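Long-range contacts in predicted component of a thermophile-specific DNA repair system, contains a RAMP domain (Methanopyrus kandleri, PDB 4N0L), which is the type III-A CRISPR-associated protein Csm3, an RNA-binding protein with an RRM-like fold that carries a zinc ion and is probably an RNA endonuclease: residues A[270-274]-A[304-308]; A[288-294]-A[313-319]; A[300-305]-A[328-332]. One frame throughout, in Å; residues are numbered along the deposited sequence.

Contact 1. Residues A[270-274]-A[304-308]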
loop_
_atom_site.group_PDB
_atom_site.type_symbol
_atom_site.label_atom_id
_atom_site.label_comp_id
_atom_site.label_asym_id
_atom_site.label_seq_id
_atom_site.Cartn_x
_atom_site.Cartn_y
_atom_site.Cartn_z
ATOM N N PHE A 270 -2.866 12.064 -0.866
ATOM C CA PHE A 270 -1.853 11.674 0.105
ATOM C C PHE A 270 -0.776 12.746 0.190
ATOM O O PHE A 270 0.117 12.813 -0.655
ATOM C CB PHE A 270 -1.239 10.321 -0.257
ATOM C CG PHE A 270 -2.218 9.184 -0.207
ATOM C CD1 PHE A 270 -2.864 8.752 -1.355
ATOM C CD2 PHE A 270 -2.501 8.551 0.996
ATOM C CE1 PHE A 270 -3.769 7.709 -1.307
ATOM C CE2 PHE A 270 -3.405 7.506 1.052
ATOM C CZ PHE A 270 -4.041 7.083 -0.102
ATOM N N ARG A 271 -0.854 13.574 1.224
ATOM C CA ARG A 271 0.102 14.657 1.396
ATOM C C ARG A 271 1.241 14.155 2.269
ATOM O O ARG A 271 1.118 14.072 3.489
ATOM C CB ARG A 271 -0.569 15.883 2.018
ATOM C CG ARG A 271 -1.593 16.541 1.103
ATOM C CD ARG A 271 -2.337 17.675 1.789
ATOM N NE ARG A 271 -3.239 18.357 0.864
ATOM C CZ ARG A 271 -3.519 19.656 0.904
ATOM N NH1 ARG A 271 -2.981 20.430 1.836
ATOM N NH2 ARG A 271 -4.351 20.182 0.012
ATOM N N ILE A 272 2.348 13.807 1.626
ATOM C CA ILE A 272 3.454 13.147 2.304
ATOM C C ILE A 272 4.581 14.138 2.556
ATOM O O ILE A 272 5.241 14.599 1.624
ATOM C CB ILE A 272 3.971 11.953 1.487
ATOM C CG1 ILE A 272 2.833 10.959 1.243
ATOM C CG2 ILE A 272 5.137 11.286 2.197
ATOM C CD1 ILE A 272 3.153 9.886 0.221
ATOM N N ALA A 273 4.794 14.462 3.826
ATOM C CA ALA A 273 5.727 15.514 4.205
ATOM C C ALA A 273 7.170 15.024 4.276
ATOM O O ALA A 273 8.102 15.789 4.019
ATOM C CB ALA A 273 5.315 16.114 5.540
ATOM N N ALA A 274 7.360 13.751 4.607
ATOM C CA ALA A 274 8.709 13.232 4.792
ATOM C C ALA A 274 8.807 11.716 4.685
ATOM O O ALA A 274 7.855 10.990 4.982
ATOM C CB ALA A 274 9.254 13.685 6.137
ATOM N N GLU A 304 -0.882 23.067 5.627
ATOM C CA GLU A 304 -0.821 22.131 4.502
ATOM C C GLU A 304 -0.790 20.671 4.962
ATOM O O GLU A 304 -1.410 19.814 4.331
ATOM C CB GLU A 304 0.399 22.423 3.621
ATOM C CG GLU A 304 0.421 23.816 2.988
ATOM C CD GLU A 304 -0.696 24.045 1.973
ATOM O OE1 GLU A 304 -1.432 23.089 1.642
ATOM O OE2 GLU A 304 -0.843 25.196 1.508
ATOM N N VAL A 305 -0.080 20.381 6.047
ATOM C CA VAL A 305 -0.064 19.026 6.590
ATOM C C VAL A 305 -0.371 19.105 8.082
ATOM O O VAL A 305 0.533 19.171 8.912
ATOM C CB VAL A 305 1.292 18.320 6.366
ATOM C CG1 VAL A 305 1.223 16.873 6.837
ATOM C CG2 VAL A 305 1.693 18.375 4.897
ATOM N N THR A 306 -1.660 19.075 8.410
ATOM C CA THR A 306 -2.126 19.361 9.764
ATOM C C THR A 306 -1.757 18.289 10.784
ATOM O O THR A 306 -1.707 18.560 11.984
ATOM C CB THR A 306 -3.656 19.556 9.788
ATOM O OG1 THR A 306 -4.309 18.294 9.607
ATOM C CG2 THR A 306 -4.079 20.507 8.683
ATOM N N TYR A 307 -1.498 17.077 10.301
ATOM C CA TYR A 307 -1.196 15.946 11.172
ATOM C C TYR A 307 0.079 16.173 11.970
ATOM O O TYR A 307 0.217 15.670 13.087
ATOM C CB TYR A 307 -1.065 14.662 10.350
ATOM C CG TYR A 307 -0.841 13.404 11.167
ATOM C CD1 TYR A 307 -1.660 13.096 12.247
ATOM C CD2 TYR A 307 0.180 12.517 10.847
ATOM C CE1 TYR A 307 -1.467 11.937 12.985
ATOM C CE2 TYR A 307 0.383 11.359 11.578
ATOM C CZ TYR A 307 -0.444 11.074 12.647
ATOM O OH TYR A 307 -0.239 9.926 13.379
ATOM N N LEU A 308 1.004 16.934 11.394
ATOM C CA LEU A 308 2.310 17.143 12.009
ATOM C C LEU A 308 2.211 17.850 13.359
ATOM O O LEU A 308 3.029 17.613 14.245
ATOM C CB LEU A 308 3.225 17.929 11.069
ATOM C CG LEU A 308 3.549 17.241 9.737
ATOM C CD1 LEU A 308 4.630 17.999 8.983
ATOM C CD2 LEU A 308 3.947 15.779 9.932
#

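Contact 2. Residues A[288-294]-A[313-319]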
loop_
_atom_site.group_PDB
_atom_site.type_symbol
_atom_site.label_atom_id
_atom_site.label_comp_id
_atom_site.label_asym_id
_atom_site.label_seq_id
_atom_site.Cartn_x
_atom_site.Cartn_y
_atom_site.Cartn_z
ATOM N N ALA A 288 22.745 9.533 16.840
ATOM C CA ALA A 288 22.933 10.201 15.556
ATOM C C ALA A 288 21.570 10.417 14.908
ATOM O O ALA A 288 21.286 9.898 13.828
ATOM C CB ALA A 288 23.834 9.383 14.651
ATOM N N GLY A 289 20.735 11.202 15.580
ATOM C CA GLY A 289 19.327 11.278 15.259
ATOM C C GLY A 289 18.829 12.519 14.557
ATOM O O GLY A 289 19.189 13.639 14.913
ATOM N N GLU A 290 17.998 12.310 13.545
ATOM C CA GLU A 290 17.246 13.393 12.937
ATOM C C GLU A 290 15.809 13.237 13.413
ATOM O O GLU A 290 15.222 12.168 13.263
ATOM C CB GLU A 290 17.336 13.369 11.409
ATOM C CG GLU A 290 18.739 13.159 10.864
ATOM C CD GLU A 290 18.871 13.592 9.415
ATOM O OE1 GLU A 290 20.011 13.642 8.910
ATOM O OE2 GLU A 290 17.835 13.884 8.781
ATOM N N GLY A 291 15.249 14.287 14.002
ATOM C CA GLY A 291 13.893 14.205 14.511
ATOM C C GLY A 291 12.848 14.685 13.523
ATOM O O GLY A 291 13.115 15.547 12.683
ATOM N N PHE A 292 11.652 14.112 13.627
ATOM C CA PHE A 292 10.522 14.518 12.804
ATOM C C PHE A 292 9.210 14.049 13.423
ATOM O O PHE A 292 9.106 12.906 13.871
ATOM C CB PHE A 292 10.654 13.965 11.381
ATOM C CG PHE A 292 9.615 14.491 10.430
ATOM C CD1 PHE A 292 9.798 15.707 9.788
ATOM C CD2 PHE A 292 8.455 13.777 10.181
ATOM C CE1 PHE A 292 8.843 16.202 8.915
ATOM C CE2 PHE A 292 7.496 14.265 9.309
ATOM C CZ PHE A 292 7.691 15.481 8.677
ATOM N N PRO A 293 8.201 14.934 13.447
ATOM C CA PRO A 293 8.335 16.328 13.018
ATOM C C PRO A 293 8.829 17.237 14.141
ATOM O O PRO A 293 8.346 17.145 15.270
ATOM C CB PRO A 293 6.910 16.696 12.607
ATOM C CG PRO A 293 6.060 15.888 13.526
ATOM C CD PRO A 293 6.799 14.586 13.745
ATOM N N GLU A 294 9.797 18.093 13.834
ATOM C CA GLU A 294 10.248 19.098 14.788
ATOM C C GLU A 294 9.376 20.346 14.677
ATOM O O GLU A 294 8.524 20.431 13.790
ATOM C CB GLU A 294 11.722 19.428 14.562
ATOM C CG GLU A 294 12.656 18.318 15.027
ATOM C CD GLU A 294 14.069 18.472 14.502
ATOM O OE1 GLU A 294 14.297 19.352 13.647
ATOM O OE2 GLU A 294 14.953 17.708 14.945
ATOM N N ALA A 313 7.974 14.672 18.181
ATOM C CA ALA A 313 9.027 14.271 17.266
ATOM C C ALA A 313 9.556 12.873 17.559
ATOM O O ALA A 313 9.643 12.457 18.701
ATOM C CB ALA A 313 10.154 15.282 17.276
ATOM N N GLU A 314 9.902 12.149 16.508
ATOM C CA GLU A 314 10.520 10.840 16.661
ATOM C C GLU A 314 11.909 10.821 16.077
ATOM O O GLU A 314 12.235 11.567 15.148
ATOM C CB GLU A 314 9.706 9.724 16.007
ATOM C CG GLU A 314 9.027 8.744 16.967
ATOM C CD GLU A 314 7.589 9.073 17.254
ATOM O OE1 GLU A 314 6.778 9.077 16.310
ATOM O OE2 GLU A 314 7.251 9.256 18.439
ATOM N N ARG A 315 12.722 9.943 16.643
ATOM C CA ARG A 315 14.109 9.826 16.257
ATOM C C ARG A 315 14.301 8.869 15.091
ATOM O O ARG A 315 13.847 7.725 15.117
ATOM C CB ARG A 315 14.950 9.373 17.452
ATOM C CG ARG A 315 15.281 10.465 18.455
ATOM C CD ARG A 315 15.729 9.883 19.788
ATOM N NE ARG A 315 16.467 10.875 20.567
ATOM C CZ ARG A 315 16.474 10.976 21.893
ATOM N NH1 ARG A 315 15.740 10.165 22.646
ATOM N NH2 ARG A 315 17.212 11.919 22.464
ATOM N N TYR A 316 14.979 9.362 14.060
ATOM C CA TYR A 316 15.319 8.548 12.906
ATOM C C TYR A 316 16.800 8.690 12.588
ATOM O O TYR A 316 17.488 9.533 13.165
ATOM C CB TYR A 316 14.474 8.945 11.695
ATOM C CG TYR A 316 12.985 8.839 11.929
ATOM C CD1 TYR A 316 12.322 7.628 11.775
ATOM C CD2 TYR A 316 12.239 9.954 12.294
ATOM C CE1 TYR A 316 10.960 7.527 11.986
ATOM C CE2 TYR A 316 10.878 9.863 12.506
ATOM C CZ TYR A 316 10.242 8.647 12.349
ATOM O OH TYR A 316 8.887 8.555 12.558
ATOM N N GLU A 317 17.289 7.869 11.666
ATOM C CA GLU A 317 18.668 7.985 11.220
ATOM C C GLU A 317 18.781 9.110 10.205
ATOM O O GLU A 317 19.638 9.985 10.322
ATOM C CB GLU A 317 19.156 6.669 10.617
ATOM C CG GLU A 317 20.592 6.707 10.128
ATOM C CD GLU A 317 21.060 5.365 9.604
ATOM O OE1 GLU A 317 22.171 5.303 9.038
ATOM O OE2 GLU A 317 20.316 4.373 9.761
ATOM N N ILE A 318 17.902 9.081 9.211
ATOM C CA ILE A 318 17.875 10.095 8.168
ATOM C C ILE A 318 16.434 10.457 7.833
ATOM O O ILE A 318 15.597 9.579 7.624
ATOM C CB ILE A 318 18.605 9.620 6.897
ATOM C CG1 ILE A 318 20.115 9.573 7.141
ATOM C CG2 ILE A 318 18.293 10.531 5.722
ATOM C CD1 ILE A 318 20.917 9.080 5.958
ATOM N N VAL A 319 16.148 11.754 7.793
ATOM C CA VAL A 319 14.822 12.240 7.436
ATOM C C VAL A 319 14.866 12.979 6.105
ATOM O O VAL A 319 15.562 13.987 5.970
ATOM C CB VAL A 319 14.250 13.179 8.519
ATOM C CG1 VAL A 319 12.971 13.850 8.031
ATOM C CG2 VAL A 319 14.001 12.414 9.813
HETATM O O HOH W 1 7.236 10.692 12.967
#

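Contact 3. Residues A[300-305]-A[328-332]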
loop_
_atom_site.group_PDB
_atom_site.type_symbol
_atom_site.label_atom_id
_atom_site.label_comp_id
_atom_site.label_asym_id
_atom_site.label_seq_id
_atom_site.Cartn_x
_atom_site.Cartn_y
_atom_site.Cartn_z
ATOM N N GLU A 300 6.422 25.054 9.084
ATOM C CA GLU A 300 6.526 24.926 7.632
ATOM C C GLU A 300 5.304 24.266 6.992
ATOM O O GLU A 300 4.961 24.574 5.852
ATOM C CB GLU A 300 7.784 24.137 7.252
ATOM C CG GLU A 300 9.099 24.860 7.518
ATOM C CD GLU A 300 9.334 26.031 6.582
ATOM O OE1 GLU A 300 8.628 26.136 5.558
ATOM O OE2 GLU A 300 10.228 26.852 6.876
ATOM N N ALA A 301 4.639 23.374 7.725
ATOM C CA ALA A 301 3.578 22.551 7.141
ATOM C C ALA A 301 2.187 23.145 7.323
ATOM O O ALA A 301 1.741 23.917 6.471
ATOM C CB ALA A 301 3.616 21.158 7.732
ATOM N N ALA A 302 1.495 22.737 8.388
ATOM C CA ALA A 302 0.143 23.219 8.690
ATOM C C ALA A 302 0.078 24.720 8.442
ATOM O O ALA A 302 0.833 25.473 9.057
ATOM C CB ALA A 302 -0.239 22.889 10.120
ATOM N N ASP A 303 -0.817 25.172 7.566
ATOM C CA ASP A 303 -2.082 24.515 7.221
ATOM C C ASP A 303 -2.052 23.404 6.159
ATOM O O ASP A 303 -3.102 22.849 5.829
ATOM C CB ASP A 303 -3.081 25.591 6.772
ATOM C CG ASP A 303 -4.517 25.241 7.115
ATOM O OD1 ASP A 303 -4.746 24.643 8.188
ATOM O OD2 ASP A 303 -5.416 25.566 6.313
ATOM N N GLU A 304 -0.882 23.067 5.627
ATOM C CA GLU A 304 -0.821 22.131 4.502
ATOM C C GLU A 304 -0.790 20.671 4.962
ATOM O O GLU A 304 -1.410 19.814 4.331
ATOM C CB GLU A 304 0.399 22.423 3.621
ATOM C CG GLU A 304 0.421 23.816 2.988
ATOM C CD GLU A 304 -0.696 24.045 1.973
ATOM O OE1 GLU A 304 -1.432 23.089 1.642
ATOM O OE2 GLU A 304 -0.843 25.196 1.508
ATOM N N VAL A 305 -0.080 20.381 6.047
ATOM C CA VAL A 305 -0.064 19.026 6.590
ATOM C C VAL A 305 -0.371 19.105 8.082
ATOM O O VAL A 305 0.533 19.171 8.912
ATOM C CB VAL A 305 1.292 18.320 6.366
ATOM C CG1 VAL A 305 1.223 16.873 6.837
ATOM C CG2 VAL A 305 1.693 18.375 4.897
ATOM N N ARG A 328 8.191 23.084 -1.022
ATOM C CA ARG A 328 6.883 22.525 -0.687
ATOM C C ARG A 328 6.885 21.948 0.721
ATOM O O ARG A 328 7.920 21.500 1.214
ATOM C CB ARG A 328 6.491 21.419 -1.676
ATOM C CG ARG A 328 6.556 21.779 -3.153
ATOM C CD ARG A 328 5.236 22.363 -3.616
ATOM N NE ARG A 328 4.142 21.432 -3.352
ATOM C CZ ARG A 328 3.830 20.402 -4.136
ATOM N NH1 ARG A 328 2.823 19.602 -3.813
ATOM N NH2 ARG A 328 4.523 20.169 -5.241
ATOM N N ALA A 329 5.719 21.935 1.356
ATOM C CA ALA A 329 5.586 21.351 2.684
ATOM C C ALA A 329 5.384 19.842 2.569
ATOM O O ALA A 329 5.688 19.090 3.494
ATOM C CB ALA A 329 4.431 21.994 3.436
ATOM N N TYR A 330 4.882 19.414 1.414
ATOM C CA TYR A 330 4.619 18.006 1.148
ATOM C C TYR A 330 4.768 17.714 -0.340
ATOM O O TYR A 330 4.679 18.619 -1.168
ATOM C CB TYR A 330 3.214 17.618 1.623
ATOM C CG TYR A 330 2.088 18.215 0.798
ATOM C CD1 TYR A 330 1.631 17.587 -0.358
ATOM C CD2 TYR A 330 1.493 19.417 1.168
ATOM C CE1 TYR A 330 0.611 18.135 -1.116
ATOM C CE2 TYR A 330 0.469 19.972 0.415
ATOM C CZ TYR A 330 0.034 19.327 -0.725
ATOM O OH TYR A 330 -0.982 19.876 -1.471
ATOM N N LEU A 331 4.992 16.449 -0.681
ATOM C CA LEU A 331 4.922 16.024 -2.074
ATOM C C LEU A 331 3.854 14.949 -2.223
ATOM O O LEU A 331 3.642 14.139 -1.322
ATOM C CB LEU A 331 6.277 15.509 -2.568
ATOM C CG LEU A 331 7.434 16.511 -2.601
ATOM C CD1 LEU A 331 8.714 15.853 -3.095
ATOM C CD2 LEU A 331 7.078 17.715 -3.463
ATOM N N ARG A 332 3.175 14.957 -3.363
ATOM C CA ARG A 332 2.185 13.936 -3.667
ATOM C C ARG A 332 2.922 12.670 -4.113
ATOM O O ARG A 332 4.085 12.754 -4.511
ATOM C CB ARG A 332 1.215 14.441 -4.739
ATOM C CG ARG A 332 0.354 15.613 -4.274
ATOM C CD ARG A 332 -0.888 15.149 -3.526
ATOM N NE ARG A 332 -1.796 14.384 -4.375
ATOM C CZ ARG A 332 -2.783 14.920 -5.087
ATOM N NH1 ARG A 332 -3.560 14.146 -5.834
ATOM N NH2 ARG A 332 -2.993 16.228 -5.054
#

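Contact 1. Residues A[270-274]-A[304-308]
Arg271 and Ala273, on strand 268-278 of the antiparallel sheet in this RRM-like fold, pack against the loop that follows helix 295-300, pairing one polar grip with an apolar patch. Both side chains leave the strand on the side of residues 304-308, while Ile272 between them points the other way. The Arg271 chain runs out straight from CG to NE (chi2 175°) and brings its guanidinium edge to Glu304. There Arg271 NH1 gives a hydrogen bond to the backbone, Glu304 O, at 3.0 Å; it meets the oxygen on a lone pair and lies in the carbonyl plane, with 158° at the hydrogen. Arg271 NH1 also forms a salt bridge with Glu304 OE1 at 3.1 Å, though as a hydrogen bond this one is weak and bent (121°). The firmer hold is thus on the main chain, and the carboxylate is probably held mainly by charge, while NE is held by Glu269 on the same strand, which should keep the guanidinium from turning. Farther along, Ala273 and Ala274 together face Val11 in a classic beta bulge. Ala273 CB lies 4.3 Å from Val305 CG2, and it is met by the branch tip Leu308 CD1 at 4.0 Å.

Contact 2. Residues A[288-294]-A[313-319]
Glu290 and Phe292 pair with Tyr316 and Glu314 in a small two-stranded antiparallel sheet, from which the chain passes into strand 318-321 at the edge of the larger RRM-like sheet. The step between the two sheets is a classic beta bulge, Glu317 and Ile318 both facing Ala277. Packing is tight around the buried Phe292, Tyr316 and Val319, with Glu290 at the margin. Glu290 stretches out beyond CG, and its OE2 takes the backbone N-H of Val319 at 2.9 Å, from above the carboxylate plane; the small sheet thereby grips the main one. The Phe292 ring leads away from 313-319, leaving Phe292 CB to meet Val319 CG2 at 4.0 Å, the two side chains crossing at about a right angle. Pro293, which follows a cis peptide, lays its CB over the centre of the Phe292 ring. The other side is looser: Arg315 is exposed, and the chain frays at Ala288 and Gly289, both exposed and poorly ordered. Gly291, the non-hydrogen-bonded partner of Arg315, turns its CA-H to Glu314 O, with Gly291 CA 3.2 Å away. Phe292 O takes Glu314 N at 2.9 Å, the donor standing well above the carbonyl plane. The same oxygen accepts from a water, which lies 2.7 Å from Tyr316 OH at the edge of the tyrosine ring.

Contact 3. Residues A[300-305]-A[328-332]
Tyr330 and Ala329 meet Glu304, Val305 and the end of helix 295-300 in a loop-to-loop contact beside the RRM-like sheet, with no hydrogen bond passing between the two segments. The two share the work, the ring lying against Glu304 and Val305, the methyl against the helix end. Tyr330 CB lies 3.7 Å from Val305 CG2, and chi1 of 70° sets CG between the backbone N and the carbonyl carbon, which turns the ring toward Val305 and Glu304. CG still touches the same methyl, as does Tyr330 CD2 at 3.9 Å from Val305 CG2, the methyl coming in obliquely. Tyr330 CD2 has also reached the Glu304 chain, with Glu304 CB 4.0 Å away. One atom on, at Tyr330 CE2, the ring turns its edge to Glu304 OE1, 3.9 Å off and in the plane of the ring; the carboxylate is turned 44° against that plane and has its salt-bridge partner in Arg271. The hydroxyl end finally reaches the Arg271 guanidinium, so the ring stands beside both members of that ion pair. At Ala329 the helix has just ended and the chain doubles back in a turn closed by Glu304 N to Ala301 O at 2.9 Å. The methyl fits against this corner: Ala329 CB lies 3.8 Å from Ala301 CA and 3.6 Å from Glu300 O.

How the contacts relate
From the N terminus, strand 268-278 comes first, and contact 1 closes the loop from it to residues 304-308, tying the loop after helix 295-300 to that strand. Contact 2 starts inside, at 288-294, and ends beyond, at 313-319, so the two cross; it joins the two-stranded sheet to strand 318-321. They also touch, Phe292 packing on Ala273, Ala274 and Leu308. Contact 3 runs from 300-305 to 328-332, crossing contact 2 without touching it, shares Glu304 and Val305 with contact 1, and ties their loop to the one before helix 333-338. Contacts 1 and 3, with centres about 5 Å apart, are joined further by a probable backbone hydrogen bond from Leu331 N to Ile272 O.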